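Local atomic coordinates of beta-glucosidase (Chaetomella raphigera, PDB entry 6JXG), a protein that probably hydrolyses terminal, non-reducing beta-D-glucosyl residues with release of beta-D-glucose, a step in cellulose breakdown. Residues Lys11-Ala16 with Ser291-Gly296. Numbering follows the deposited sequence.
Sequences KKATAA and SWYFVG
Tyr293 lays its ring against Lys12, whose CB sits 3.5 Å from the ring centroid, 9° off the normal, a CH-pi contact over the face. Lys12 CG lies beside the backbone N, anti to the carbonyl carbon (chi1 -64°), and the chain beyond it is extended, bringing CD to 3.7 Å from Tyr293 CD1. Trp292 CE3 lies over the opposite face, and the phenol is sandwiched between the two. At the ring edge, near its plane, Ala16 CB makes a van der Waals contact 3.8 Å from Tyr293 OH, while Ala13 CB lies farther off, 4.4 Å from Tyr293 CD2.

No direct hydrogen bond joins the segments; waters bridge them. One, its O 2.8 Å from Lys12 O, also bonds Tyr293 OH; another accepts from Lys12 NZ and donates to Tyr293 O. A third repeats this second link, with a weak bond to the carbonyl.

With alanine at Tyr293, the Lys12 and Trp292 side chains would probably lose the ring between them, and the water held by Lys12 O its phenol partner.

Past the end of helix 278-294, Gly296, with positive phi, closes a Schellman motif. The whole is helix-helix packing, setting helix 7-17 against helix 278-294 of the glycoside hydrolase family 3 N-terminal, TIM-barrel-type domain.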
loop_
_atom_site.group_PDB
_atom_site.type_symbol
_atom_site.label_atom_id
_atom_site.label_comp_id
_atom_site.label_asym_id
_atom_site.label_seq_id
_atom_site.Cartn_x
_atom_site.Cartn_y
_atom_site.Cartn_z
ATOM N N LYS A 11 -8.067 -29.939 -8.429
ATOM C CA LYS A 11 -8.428 -31.339 -8.315
ATOM C C LYS A 11 -9.211 -31.575 -7.023
ATOM O O LYS A 11 -10.243 -32.131 -7.058
ATOM C CB LYS A 11 -7.210 -32.239 -8.399
ATOM C CG LYS A 11 -7.512 -33.648 -8.109
ATOM C CD LYS A 11 -6.623 -34.584 -8.849
ATOM C CE LYS A 11 -7.025 -36.050 -8.670
ATOM N NZ LYS A 11 -5.870 -36.905 -8.369
ATOM N N LYS A 12 -8.709 -31.044 -5.921
ATOM C CA LYS A 12 -9.404 -31.162 -4.651
ATOM C C LYS A 12 -10.742 -30.416 -4.723
ATOM O O LYS A 12 -11.758 -30.950 -4.339
ATOM C CB LYS A 12 -8.550 -30.633 -3.522
ATOM C CG LYS A 12 -7.273 -31.464 -3.352
ATOM C CD LYS A 12 -6.447 -30.840 -2.270
ATOM C CE LYS A 12 -5.012 -31.320 -2.344
ATOM N NZ LYS A 12 -4.187 -30.516 -1.443
ATOM N N ALA A 13 -10.740 -29.211 -5.281
ATOM C CA ALA A 13 -11.979 -28.437 -5.401
ATOM C C ALA A 13 -13.011 -29.138 -6.229
ATOM O O ALA A 13 -14.164 -29.090 -5.861
ATOM C CB ALA A 13 -11.722 -27.018 -5.982
ATOM N N THR A 14 -12.616 -29.687 -7.381
ATOM C CA THR A 14 -13.571 -30.370 -8.257
ATOM C C THR A 14 -14.188 -31.578 -7.497
ATOM O O THR A 14 -15.365 -31.843 -7.621
ATOM C CB THR A 14 -12.913 -30.677 -9.631
ATOM O OG1 THR A 14 -12.605 -29.393 -10.270
ATOM C CG2 THR A 14 -13.857 -31.397 -10.532
ATOM N N ALA A 15 -13.377 -32.294 -6.744
ATOM C CA ALA A 15 -13.872 -33.436 -5.977
ATOM C C ALA A 15 -14.887 -33.021 -4.917
ATOM O O ALA A 15 -15.915 -33.663 -4.746
ATOM C CB ALA A 15 -12.746 -34.170 -5.333
ATOM N N ALA A 16 -14.609 -31.942 -4.193
ATOM C CA ALA A 16 -15.567 -31.413 -3.238
ATOM C C ALA A 16 -16.880 -30.927 -3.864
ATOM O O ALA A 16 -18.004 -31.235 -3.351
ATOM C CB ALA A 16 -14.888 -30.301 -2.389
ATOM N N SER A 291 -8.920 -21.902 -3.779
ATOM C CA SER A 291 -8.108 -20.984 -2.992
ATOM C C SER A 291 -7.909 -21.467 -1.545
ATOM O O SER A 291 -6.815 -21.391 -0.967
ATOM C CB SER A 291 -8.786 -19.616 -3.022
ATOM O OG SER A 291 -8.539 -18.978 -4.309
ATOM N N TRP A 292 -8.974 -22.008 -0.984
ATOM C CA TRP A 292 -8.960 -22.690 0.329
ATOM C C TRP A 292 -7.938 -23.819 0.402
ATOM O O TRP A 292 -7.065 -23.849 1.310
ATOM C CB TRP A 292 -10.384 -23.193 0.639
ATOM C CG TRP A 292 -10.626 -23.771 2.005
ATOM C CD1 TRP A 292 -10.500 -23.117 3.185
ATOM C CD2 TRP A 292 -11.110 -25.083 2.325
ATOM N NE1 TRP A 292 -10.846 -23.941 4.222
ATOM C CE2 TRP A 292 -11.246 -25.140 3.714
ATOM C CE3 TRP A 292 -11.534 -26.178 1.563
ATOM C CZ2 TRP A 292 -11.681 -26.227 4.364
ATOM C CZ3 TRP A 292 -11.970 -27.287 2.234
ATOM C CH2 TRP A 292 -12.041 -27.290 3.630
ATOM N N TYR A 293 -8.029 -24.716 -0.574
ATOM C CA TYR A 293 -7.083 -25.829 -0.677
ATOM C C TYR A 293 -5.697 -25.342 -1.041
ATOM O O TYR A 293 -4.720 -25.871 -0.527
ATOM C CB TYR A 293 -7.513 -26.819 -1.733
ATOM C CG TYR A 293 -8.693 -27.673 -1.363
ATOM C CD1 TYR A 293 -8.602 -28.542 -0.294
ATOM C CD2 TYR A 293 -9.871 -27.648 -2.080
ATOM C CE1 TYR A 293 -9.636 -29.338 0.071
ATOM C CE2 TYR A 293 -10.942 -28.482 -1.715
ATOM C CZ TYR A 293 -10.776 -29.327 -0.623
ATOM O OH TYR A 293 -11.794 -30.151 -0.157
ATOM N N PHE A 294 -5.607 -24.335 -1.928
ATOM C CA PHE A 294 -4.300 -23.822 -2.386
ATOM C C PHE A 294 -3.383 -23.362 -1.263
ATOM O O PHE A 294 -2.232 -23.734 -1.231
ATOM C CB PHE A 294 -4.465 -22.684 -3.422
ATOM C CG PHE A 294 -3.158 -22.189 -3.961
ATOM C CD1 PHE A 294 -2.480 -21.148 -3.345
ATOM C CD2 PHE A 294 -2.576 -22.822 -5.014
ATOM C CE1 PHE A 294 -1.229 -20.712 -3.790
ATOM C CE2 PHE A 294 -1.361 -22.363 -5.530
ATOM C CZ PHE A 294 -0.674 -21.290 -4.875
ATOM N N VAL A 295 -3.903 -22.609 -0.318
ATOM C CA VAL A 295 -3.129 -22.242 0.859
ATOM C C VAL A 295 -3.165 -23.258 2.019
ATOM O O VAL A 295 -2.576 -22.967 3.037
ATOM C CB VAL A 295 -3.432 -20.811 1.378
ATOM C CG1 VAL A 295 -3.503 -19.836 0.212
ATOM C CG2 VAL A 295 -4.682 -20.732 2.163
ATOM N N GLY A 296 -3.836 -24.407 1.836
ATOM C CA GLY A 296 -3.834 -25.529 2.794
ATOM C C GLY A 296 -4.717 -25.350 4.012
ATOM O O GLY A 296 -4.431 -25.926 5.077
HETATM O O HOH W 1 -4.737 -28.414 0.686
HETATM O O HOH W 2 -11.762 -32.471 -2.034
HETATM O O HOH W 3 -3.844 -27.968 -2.708
#